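Local coordinates for cysteine-rich repeat secretory protein 15 (Arabidopsis thaliana, PDB 6GRF) that probably modulates cell-to-cell trafficking at plasmodesmata, as a cysteine-rich, membrane-bound receptor-like protein with two tandem extracellular DUF26 domains, at residues 7-18 against 92-103; 32-43 against 74-85. All blocks are in the same frame, centred on the assembly; numbering follows the deposited sequence.

Contact 1 (7-18 against 92-103); sequences IFIYGGCSPEKY and CPYSYGASLQLE
Tyr-18 and Tyr-94 meet where the two segments pack tightly: the edge of the Tyr-94 ring points to the face of Tyr-18, CD1 lying 3.6 Å from Tyr-18 CE2, with the planes at 66°. The Tyr-18 ring is placed there by a first torsion that holds CG between backbone N and carbonyl carbon (chi1 72°). Tyr-18 CB lies over the face of Tyr-96, 3.5 Å from Tyr-96 CZ. Ser-14 ties in the neighbouring turn, its N donating to Gly-97 O and its OG accepting from Gly-97 N at 2.8 Å. The sulfurs of Cys-13 and Cys-92, predicted to form a disulfide, stand 2.8 Å apart, so a covalent link is doubtful in this model. Looser packing marks the other end, where Ile-7 and Phe-8 lie on the surface; Phe-8 CE1 touches Leu-100 CD1 at 3.5 Å. Nearby, Gln-101 O accepts from both Ile-9 N (2.9 Å) and Tyr-10 N, a classic beta bulge. On the opposite face of the sheet from Phe-8, a water bridges Tyr-10 OH and Ser-99 OG. Antiparallel backbone bonds join strand 8-13 to strand 98-102 between these ends, as the edge pair of the five-stranded sheet of the Gnk2-homologous (DUF26) fold.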
loop_
_atom_site.group_PDB
_atom_site.type_symbol
_atom_site.label_atom_id
_atom_site.label_comp_id
_atom_site.label_asym_id
_atom_site.label_seq_id
_atom_site.Cartn_x
_atom_site.Cartn_y
_atom_site.Cartn_z
ATOM N N ILE A 7 -1.573 -4.255 12.516
ATOM C CA ILE A 7 -2.463 -3.118 12.857
ATOM C C ILE A 7 -3.002 -2.443 11.578
ATOM O O ILE A 7 -2.342 -2.394 10.539
ATOM C CB ILE A 7 -1.776 -2.110 13.804
ATOM C CG1 ILE A 7 -0.610 -1.372 13.142
ATOM C CG2 ILE A 7 -1.349 -2.786 15.099
ATOM C CD1 ILE A 7 -0.930 0.054 12.744
ATOM N N PHE A 8 -4.220 -1.905 11.706
ATOM C CA PHE A 8 -5.015 -1.346 10.625
ATOM C C PHE A 8 -4.526 0.066 10.284
ATOM O O PHE A 8 -4.470 0.903 11.154
ATOM C CB PHE A 8 -6.487 -1.300 11.044
ATOM C CG PHE A 8 -7.417 -0.713 10.018
ATOM C CD1 PHE A 8 -7.890 -1.480 8.967
ATOM C CD2 PHE A 8 -7.820 0.608 10.099
ATOM C CE1 PHE A 8 -8.738 -0.935 8.013
ATOM C CE2 PHE A 8 -8.668 1.151 9.145
ATOM C CZ PHE A 8 -9.125 0.380 8.100
ATOM N N ILE A 9 -4.213 0.321 9.004
ATOM C CA ILE A 9 -3.820 1.655 8.555
ATOM C C ILE A 9 -5.002 2.320 7.844
ATOM O O ILE A 9 -5.475 3.356 8.294
ATOM C CB ILE A 9 -2.546 1.608 7.693
ATOM C CG1 ILE A 9 -1.391 1.021 8.506
ATOM C CG2 ILE A 9 -2.210 2.991 7.145
ATOM C CD1 ILE A 9 -0.079 0.979 7.782
ATOM N N TYR A 10 -5.480 1.726 6.746
ATOM C CA TYR A 10 -6.620 2.276 6.030
ATOM C C TYR A 10 -7.265 1.192 5.158
ATOM O O TYR A 10 -6.632 0.210 4.782
ATOM C CB TYR A 10 -6.220 3.489 5.181
ATOM C CG TYR A 10 -5.625 3.174 3.831
ATOM C CD1 TYR A 10 -6.426 2.995 2.711
ATOM C CD2 TYR A 10 -4.253 3.063 3.664
ATOM C CE1 TYR A 10 -5.882 2.700 1.470
ATOM C CE2 TYR A 10 -3.693 2.770 2.428
ATOM C CZ TYR A 10 -4.511 2.585 1.328
ATOM O OH TYR A 10 -3.959 2.291 0.118
ATOM N N GLY A 11 -8.539 1.415 4.845
ATOM C CA GLY A 11 -9.304 0.584 3.935
ATOM C C GLY A 11 -10.286 1.426 3.138
ATOM O O GLY A 11 -10.698 2.510 3.579
ATOM N N GLY A 12 -10.647 0.935 1.949
ATOM C CA GLY A 12 -11.632 1.588 1.091
ATOM C C GLY A 12 -12.327 0.561 0.224
ATOM O O GLY A 12 -11.710 -0.422 -0.178
ATOM N N CYS A 13 -13.620 0.766 -0.019
ATOM C CA CYS A 13 -14.373 -0.101 -0.897
ATOM C C CYS A 13 -15.052 0.735 -1.967
ATOM O O CYS A 13 -15.289 1.922 -1.771
ATOM C CB CYS A 13 -15.441 -0.923 -0.188
ATOM S SG CYS A 13 -15.741 -0.454 1.532
ATOM N N SER A 14 -15.337 0.072 -3.089
ATOM C CA SER A 14 -16.081 0.657 -4.153
ATOM C C SER A 14 -17.501 0.902 -3.657
ATOM O O SER A 14 -18.028 0.138 -2.849
ATOM C CB SER A 14 -16.046 -0.216 -5.381
ATOM O OG SER A 14 -16.595 -1.494 -5.112
ATOM N N PRO A 15 -18.150 2.006 -4.079
ATOM C CA PRO A 15 -19.570 2.200 -3.791
ATOM C C PRO A 15 -20.469 1.144 -4.466
ATOM O O PRO A 15 -21.570 0.895 -3.979
ATOM C CB PRO A 15 -19.862 3.611 -4.329
ATOM C CG PRO A 15 -18.497 4.264 -4.460
ATOM C CD PRO A 15 -17.558 3.133 -4.815
ATOM N N GLU A 16 -20.000 0.540 -5.570
ATOM C CA GLU A 16 -20.770 -0.456 -6.349
ATOM C C GLU A 16 -20.675 -1.817 -5.650
ATOM O O GLU A 16 -19.570 -2.300 -5.341
ATOM C CB GLU A 16 -20.257 -0.582 -7.787
ATOM C CG GLU A 16 -20.126 0.741 -8.527
ATOM C CD GLU A 16 -18.776 1.442 -8.408
ATOM O OE1 GLU A 16 -17.991 1.094 -7.499
ATOM O OE2 GLU A 16 -18.507 2.345 -9.229
ATOM N N LYS A 17 -21.839 -2.437 -5.418
ATOM C CA LYS A 17 -21.930 -3.688 -4.680
ATOM C C LYS A 17 -22.384 -4.820 -5.611
ATOM O O LYS A 17 -23.171 -4.594 -6.530
ATOM C CB LYS A 17 -22.893 -3.537 -3.500
ATOM C CG LYS A 17 -22.613 -2.367 -2.562
ATOM C CD LYS A 17 -21.226 -2.379 -1.962
ATOM C CE LYS A 17 -20.947 -1.169 -1.093
ATOM N NZ LYS A 17 -19.491 -0.971 -0.887
ATOM N N TYR A 18 -21.866 -6.029 -5.352
ATOM C CA TYR A 18 -22.259 -7.246 -6.042
ATOM C C TYR A 18 -23.305 -7.982 -5.198
ATOM O O TYR A 18 -23.510 -7.665 -4.031
ATOM C CB TYR A 18 -21.038 -8.112 -6.361
ATOM C CG TYR A 18 -20.373 -8.817 -5.204
ATOM C CD1 TYR A 18 -19.244 -8.289 -4.598
ATOM C CD2 TYR A 18 -20.824 -10.045 -4.753
ATOM C CE1 TYR A 18 -18.604 -8.942 -3.554
ATOM C CE2 TYR A 18 -20.203 -10.708 -3.704
ATOM C CZ TYR A 18 -19.085 -10.158 -3.099
ATOM O OH TYR A 18 -18.455 -10.805 -2.073
ATOM N N CYS A 92 -15.596 -4.588 3.986
ATOM C CA CYS A 92 -16.118 -4.350 2.634
ATOM C C CYS A 92 -16.928 -5.554 2.154
ATOM O O CYS A 92 -16.533 -6.228 1.220
ATOM C CB CYS A 92 -14.981 -4.066 1.662
ATOM S SG CYS A 92 -14.049 -2.571 2.075
ATOM N N PRO A 93 -18.081 -5.860 2.785
ATOM C CA PRO A 93 -18.827 -7.094 2.514
ATOM C C PRO A 93 -19.106 -7.502 1.050
ATOM O O PRO A 93 -18.905 -8.673 0.673
ATOM C CB PRO A 93 -20.191 -6.828 3.182
ATOM C CG PRO A 93 -19.908 -5.836 4.292
ATOM C CD PRO A 93 -18.703 -5.042 3.838
ATOM N N TYR A 94 -19.621 -6.572 0.244
ATOM C CA TYR A 94 -20.162 -6.929 -1.064
ATOM C C TYR A 94 -19.682 -5.929 -2.114
ATOM O O TYR A 94 -20.431 -5.561 -2.997
ATOM C CB TYR A 94 -21.687 -7.008 -0.995
ATOM C CG TYR A 94 -22.190 -8.255 -0.319
ATOM C CD1 TYR A 94 -22.167 -9.473 -0.978
ATOM C CD2 TYR A 94 -22.645 -8.231 0.986
ATOM C CE1 TYR A 94 -22.602 -10.635 -0.365
ATOM C CE2 TYR A 94 -23.101 -9.383 1.610
ATOM C CZ TYR A 94 -23.073 -10.591 0.935
ATOM O OH TYR A 94 -23.512 -11.731 1.543
ATOM N N SER A 95 -18.416 -5.519 -1.999
ATOM C CA SER A 95 -17.837 -4.517 -2.863
ATOM C C SER A 95 -17.230 -5.186 -4.096
ATOM O O SER A 95 -16.611 -6.247 -3.992
ATOM C CB SER A 95 -16.820 -3.697 -2.125
ATOM O OG SER A 95 -17.442 -3.004 -1.051
ATOM N N TYR A 96 -17.439 -4.550 -5.254
ATOM C CA TYR A 96 -16.805 -4.939 -6.513
ATOM C C TYR A 96 -15.309 -4.628 -6.462
ATOM O O TYR A 96 -14.532 -5.241 -7.168
ATOM C CB TYR A 96 -17.447 -4.217 -7.703
ATOM C CG TYR A 96 -18.662 -4.905 -8.274
ATOM C CD1 TYR A 96 -19.913 -4.312 -8.236
ATOM C CD2 TYR A 96 -18.562 -6.163 -8.845
ATOM C CE1 TYR A 96 -21.029 -4.941 -8.759
ATOM C CE2 TYR A 96 -19.667 -6.808 -9.373
ATOM C CZ TYR A 96 -20.905 -6.193 -9.330
ATOM O OH TYR A 96 -21.996 -6.828 -9.842
ATOM N N GLY A 97 -14.936 -3.640 -5.643
ATOM C CA GLY A 97 -13.561 -3.235 -5.452
ATOM C C GLY A 97 -13.286 -2.905 -3.995
ATOM O O GLY A 97 -14.172 -2.410 -3.280
ATOM N N ALA A 98 -12.063 -3.204 -3.551
ATOM C CA ALA A 98 -11.661 -2.995 -2.171
ATOM C C ALA A 98 -10.138 -2.960 -2.079
ATOM O O ALA A 98 -9.431 -3.619 -2.854
ATOM C CB ALA A 98 -12.217 -4.082 -1.283
ATOM N N SER A 99 -9.645 -2.181 -1.120
ATOM C CA SER A 99 -8.240 -2.206 -0.770
ATOM C C SER A 99 -8.101 -2.088 0.752
ATOM O O SER A 99 -8.975 -1.541 1.433
ATOM C CB SER A 99 -7.485 -1.139 -1.502
ATOM O OG SER A 99 -7.941 0.138 -1.104
ATOM N N LEU A 100 -7.004 -2.645 1.263
ATOM C CA LEU A 100 -6.743 -2.716 2.679
ATOM C C LEU A 100 -5.237 -2.674 2.918
ATOM O O LEU A 100 -4.502 -3.503 2.391
ATOM C CB LEU A 100 -7.315 -4.016 3.238
ATOM C CG LEU A 100 -6.939 -4.281 4.692
ATOM C CD1 LEU A 100 -7.628 -3.283 5.610
ATOM C CD2 LEU A 100 -7.280 -5.707 5.085
ATOM N N GLN A 101 -4.818 -1.738 3.772
ATOM C CA GLN A 101 -3.441 -1.582 4.155
ATOM C C GLN A 101 -3.339 -1.828 5.664
ATOM O O GLN A 101 -3.921 -1.090 6.471
ATOM C CB GLN A 101 -2.963 -0.194 3.730
ATOM C CG GLN A 101 -1.516 0.104 4.104
ATOM C CD GLN A 101 -0.508 -0.538 3.187
ATOM O OE1 GLN A 101 0.305 -1.349 3.620
ATOM N NE2 GLN A 101 -0.523 -0.156 1.922
ATOM N N LEU A 102 -2.665 -2.927 6.014
ATOM C CA LEU A 102 -2.207 -3.202 7.365
ATOM C C LEU A 102 -0.738 -2.785 7.438
ATOM O O LEU A 102 -0.114 -2.556 6.399
ATOM C CB LEU A 102 -2.378 -4.693 7.670
ATOM C CG LEU A 102 -3.783 -5.274 7.476
ATOM C CD1 LEU A 102 -3.852 -6.699 7.995
ATOM C CD2 LEU A 102 -4.846 -4.430 8.164
ATOM N N GLU A 103 -0.184 -2.706 8.649
ATOM C CA GLU A 103 1.217 -2.326 8.799
ATOM C C GLU A 103 2.110 -3.218 7.918
ATOM O O GLU A 103 3.033 -2.736 7.276
ATOM C CB GLU A 103 1.641 -2.391 10.267
ATOM C CG GLU A 103 3.101 -2.034 10.503
ATOM C CD GLU A 103 3.560 -0.732 9.858
ATOM O OE1 GLU A 103 2.834 0.292 9.987
ATOM O OE2 GLU A 103 4.635 -0.746 9.209
HETATM O O HOH W 1 -5.749 1.672 -2.055
#

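Contact 2 (32-43 against 74-85)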
loop_
_atom_site.group_PDB
_atom_site.type_symbol
_atom_site.label_atom_id
_atom_site.label_comp_id
_atom_site.label_asym_id
_atom_site.label_seq_id
_atom_site.Cartn_x
_atom_site.Cartn_y
_atom_site.Cartn_z
ATOM N N LEU A 32 -9.140 -14.554 -3.569
ATOM C CA LEU A 32 -8.665 -14.429 -2.168
ATOM C C LEU A 32 -7.986 -15.730 -1.728
ATOM O O LEU A 32 -6.972 -15.712 -1.069
ATOM C CB LEU A 32 -9.829 -14.072 -1.242
ATOM C CG LEU A 32 -10.431 -12.681 -1.456
ATOM C CD1 LEU A 32 -11.655 -12.494 -0.578
ATOM C CD2 LEU A 32 -9.412 -11.581 -1.184
ATOM N N SER A 33 -8.560 -16.860 -2.135
ATOM C CA SER A 33 -7.980 -18.156 -1.904
ATOM C C SER A 33 -6.564 -18.239 -2.513
ATOM O O SER A 33 -5.674 -18.819 -1.911
ATOM C CB SER A 33 -8.897 -19.217 -2.447
ATOM O OG SER A 33 -8.249 -20.470 -2.427
ATOM N N SER A 34 -6.366 -17.670 -3.710
ATOM C CA SER A 34 -5.068 -17.693 -4.430
ATOM C C SER A 34 -4.031 -16.836 -3.694
ATOM O O SER A 34 -2.860 -17.171 -3.666
ATOM C CB SER A 34 -5.202 -17.209 -5.851
ATOM O OG SER A 34 -5.903 -18.156 -6.635
ATOM N N VAL A 35 -4.499 -15.717 -3.141
ATOM C CA VAL A 35 -3.661 -14.764 -2.431
ATOM C C VAL A 35 -3.040 -15.456 -1.219
ATOM O O VAL A 35 -1.872 -15.264 -0.949
ATOM C CB VAL A 35 -4.472 -13.513 -2.044
ATOM C CG1 VAL A 35 -3.856 -12.767 -0.883
ATOM C CG2 VAL A 35 -4.675 -12.590 -3.240
ATOM N N VAL A 36 -3.831 -16.272 -0.515
ATOM C CA VAL A 36 -3.373 -16.997 0.658
ATOM C C VAL A 36 -2.353 -18.063 0.224
ATOM O O VAL A 36 -1.310 -18.217 0.853
ATOM C CB VAL A 36 -4.546 -17.613 1.444
ATOM C CG1 VAL A 36 -4.063 -18.604 2.490
ATOM C CG2 VAL A 36 -5.424 -16.546 2.081
ATOM N N THR A 37 -2.667 -18.792 -0.851
ATOM C CA THR A 37 -1.802 -19.833 -1.396
ATOM C C THR A 37 -0.443 -19.224 -1.773
ATOM O O THR A 37 0.585 -19.750 -1.382
ATOM C CB THR A 37 -2.489 -20.539 -2.578
ATOM O OG1 THR A 37 -3.656 -21.197 -2.083
ATOM C CG2 THR A 37 -1.618 -21.566 -3.269
ATOM N N SER A 38 -0.466 -18.108 -2.517
ATOM C CA SER A 38 0.734 -17.435 -3.055
ATOM C C SER A 38 1.612 -16.870 -1.929
ATOM O O SER A 38 2.831 -16.871 -2.044
ATOM C CB SER A 38 0.353 -16.342 -4.003
ATOM O OG SER A 38 1.489 -15.843 -4.689
ATOM N N SER A 39 0.955 -16.341 -0.892
ATOM C CA SER A 39 1.548 -15.835 0.360
ATOM C C SER A 39 2.788 -16.622 0.806
ATOM O O SER A 39 3.813 -16.026 1.151
ATOM C CB SER A 39 0.526 -15.872 1.461
ATOM O OG SER A 39 0.249 -14.569 1.913
ATOM N N SER A 40 2.658 -17.951 0.857
ATOM C CA SER A 40 3.638 -18.849 1.464
ATOM C C SER A 40 5.056 -18.548 0.974
ATOM O O SER A 40 5.977 -18.614 1.769
ATOM C CB SER A 40 3.296 -20.292 1.215
ATOM O OG SER A 40 1.901 -20.454 1.025
ATOM N N ASP A 41 5.234 -18.244 -0.321
ATOM C CA ASP A 41 6.600 -18.126 -0.865
ATOM C C ASP A 41 6.752 -16.971 -1.867
ATOM O O ASP A 41 7.690 -16.971 -2.663
ATOM C CB ASP A 41 7.059 -19.456 -1.470
ATOM C CG ASP A 41 6.053 -20.068 -2.421
ATOM O OD1 ASP A 41 5.300 -19.295 -3.046
ATOM O OD2 ASP A 41 6.026 -21.317 -2.516
ATOM N N ALA A 42 5.891 -15.957 -1.796
ATOM C CA ALA A 42 6.156 -14.716 -2.506
ATOM C C ALA A 42 5.539 -13.553 -1.726
ATOM O O ALA A 42 4.425 -13.656 -1.201
ATOM C CB ALA A 42 5.640 -14.784 -3.924
ATOM N N SER A 43 6.303 -12.462 -1.650
ATOM C CA SER A 43 5.923 -11.247 -0.953
ATOM C C SER A 43 4.950 -10.392 -1.777
ATOM O O SER A 43 4.267 -9.541 -1.229
ATOM C CB SER A 43 7.155 -10.474 -0.602
ATOM O OG SER A 43 7.861 -11.180 0.396
ATOM N N SER A 74 8.790 -14.929 5.400
ATOM C CA SER A 74 7.719 -15.670 4.690
ATOM C C SER A 74 6.480 -15.830 5.583
ATOM O O SER A 74 5.386 -15.350 5.239
ATOM C CB SER A 74 8.203 -17.032 4.219
ATOM O OG SER A 74 8.568 -17.010 2.845
ATOM N N SER A 75 6.676 -16.525 6.712
ATOM C CA SER A 75 5.614 -16.907 7.635
ATOM C C SER A 75 4.866 -15.668 8.140
ATOM O O SER A 75 3.663 -15.738 8.400
ATOM C CB SER A 75 6.158 -17.715 8.782
ATOM O OG SER A 75 6.991 -16.919 9.608
ATOM N N ASP A 76 5.581 -14.543 8.276
ATOM C CA ASP A 76 4.989 -13.286 8.732
ATOM C C ASP A 76 4.108 -12.688 7.629
ATOM O O ASP A 76 3.064 -12.098 7.913
ATOM C CB ASP A 76 6.063 -12.290 9.172
ATOM C CG ASP A 76 6.645 -12.597 10.538
ATOM O OD1 ASP A 76 7.762 -13.144 10.585
ATOM O OD2 ASP A 76 5.979 -12.282 11.540
ATOM N N CYS A 77 4.552 -12.823 6.377
ATOM C CA CYS A 77 3.803 -12.319 5.225
ATOM C C CYS A 77 2.473 -13.089 5.099
ATOM O O CYS A 77 1.425 -12.472 4.930
ATOM C CB CYS A 77 4.677 -12.363 3.973
ATOM S SG CYS A 77 3.801 -12.078 2.414
ATOM N N SER A 78 2.513 -14.422 5.261
ATOM C CA SER A 78 1.319 -15.295 5.198
ATOM C C SER A 78 0.316 -14.956 6.305
ATOM O O SER A 78 -0.879 -14.855 6.052
ATOM C CB SER A 78 1.700 -16.744 5.275
ATOM O OG SER A 78 2.462 -17.121 4.136
ATOM N N LYS A 79 0.809 -14.800 7.535
ATOM C CA LYS A 79 -0.031 -14.465 8.679
ATOM C C LYS A 79 -0.802 -13.174 8.373
ATOM O O LYS A 79 -2.008 -13.110 8.550
ATOM C CB LYS A 79 0.821 -14.301 9.944
ATOM C CG LYS A 79 0.297 -15.022 11.178
ATOM C CD LYS A 79 0.948 -16.370 11.407
ATOM C CE LYS A 79 0.391 -17.087 12.615
ATOM N NZ LYS A 79 1.333 -18.117 13.106
ATOM N N CYS A 80 -0.062 -12.148 7.928
ATOM C CA CYS A 80 -0.596 -10.819 7.631
ATOM C C CYS A 80 -1.655 -10.908 6.523
ATOM O O CYS A 80 -2.672 -10.234 6.579
ATOM C CB CYS A 80 0.516 -9.868 7.190
ATOM S SG CYS A 80 0.012 -8.127 7.083
ATOM N N ILE A 81 -1.368 -11.709 5.496
ATOM C CA ILE A 81 -2.241 -11.838 4.342
ATOM C C ILE A 81 -3.517 -12.596 4.749
ATOM O O ILE A 81 -4.600 -12.177 4.393
ATOM C CB ILE A 81 -1.491 -12.481 3.157
ATOM C CG1 ILE A 81 -0.446 -11.521 2.582
ATOM C CG2 ILE A 81 -2.447 -12.955 2.064
ATOM C CD1 ILE A 81 -1.028 -10.323 1.859
ATOM N N GLN A 82 -3.398 -13.659 5.547
ATOM C CA GLN A 82 -4.581 -14.370 6.033
ATOM C C GLN A 82 -5.464 -13.386 6.813
ATOM O O GLN A 82 -6.676 -13.358 6.617
ATOM C CB GLN A 82 -4.193 -15.596 6.867
ATOM C CG GLN A 82 -5.376 -16.417 7.377
ATOM C CD GLN A 82 -6.295 -16.884 6.271
ATOM O OE1 GLN A 82 -7.321 -16.266 5.994
ATOM N NE2 GLN A 82 -5.930 -17.977 5.620
ATOM N N THR A 83 -4.850 -12.571 7.673
ATOM C CA THR A 83 -5.581 -11.592 8.487
ATOM C C THR A 83 -6.282 -10.579 7.569
ATOM O O THR A 83 -7.413 -10.136 7.823
ATOM C CB THR A 83 -4.639 -10.899 9.482
ATOM O OG1 THR A 83 -3.965 -11.909 10.232
ATOM C CG2 THR A 83 -5.364 -9.961 10.422
ATOM N N SER A 84 -5.570 -10.222 6.507
ATOM C CA SER A 84 -5.965 -9.242 5.534
ATOM C C SER A 84 -7.198 -9.720 4.738
ATOM O O SER A 84 -8.155 -8.972 4.518
ATOM C CB SER A 84 -4.766 -8.956 4.663
ATOM O OG SER A 84 -5.131 -8.368 3.446
ATOM N N VAL A 85 -7.185 -10.987 4.331
ATOM C CA VAL A 85 -8.294 -11.570 3.566
ATOM C C VAL A 85 -9.569 -11.582 4.434
ATOM O O VAL A 85 -10.659 -11.252 3.950
ATOM C CB VAL A 85 -7.900 -12.958 3.025
ATOM C CG1 VAL A 85 -9.101 -13.789 2.605
ATOM C CG2 VAL A 85 -6.921 -12.819 1.872
HETATM O O HOH W 2 4.688 -18.785 4.891
#
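Ser-40 O is gripped twice: Ser-74 OG donates to it at 3.2 Å, tilted 27° from the carbonyl plane, and a water adds a weak bond. The same water lies 2.9 Å from Ser-78 OG, so this carbonyl is tied to two serines near the start of helix 74-91, to Ser-78 through the water. Ser-40 OG turns back to its own segment and donates to Thr-37 O.

Ser-39 comes next along the interface. Its CB sits 3.5 Å from Ser-78 OG, while its hydroxyl is pushed into carbon: OG is 3.0 Å from Ile-81 CB and has no polar partner, although the contact buries it. The strained first torsion of Ser-39 (chi1 -116°) makes this hydroxyl position doubtful. The helix segments run antiparallel, 166° between directions and 9.0 Å between axes at closest approach. They form the helical layer over one face of the antiparallel sheet in the DUF26 fold, with Val-35 and Ile-81 both reaching Tyr-66 of strand 62-68. Disulfides Cys-77 to Cys-68 and Cys-80 to Cys-105 bind helix 74-91 to that sheet.

Away from the serines the interface is aliphatic. Val-35 and Ile-81 cross at about a right angle, and Val-35 CG1 presses on Ile-81 CG2 at 3.3 Å, tighter than usual carbon contact. Val-85 divides its two methyls: CG1 meets Leu-32 CB at 3.9 Å, and CG2 touches both Val-35 CG1 and Val-36 CG2. On the more open flank the end of the Gln-82 side chain bends back across the methyls of Val-36. At the opposite end of the interface, Cys-77 SG lies 4.0 Å from Ala-42 O, where the chain leaves the helix for strand 44-49.

Overall arrangement
Both contacts belong to the first Gnk2-homologous domain, their centres about 17 Å apart. Along the chain the order is strand 8-13, helix 23-39, helix 74-91 and strand 98-102, so contact 1 joins the outer pair of elements and contact 2 the inner pair. Contact 1 lies within the sheet, whereas contact 2 lies in the helical layer packed on it. They touch directly: Leu-100 CD2 is 3.4 Å from Ser-84 O, and Leu-102 also meets helix 74-91. Helix 74-91 thus connects the two contacts, packing against strand 98-102 as well as pairing with helix 23-39. The second domain repeats the strand order of this sheet, consistent with a tandem ectodomain built from two similar units.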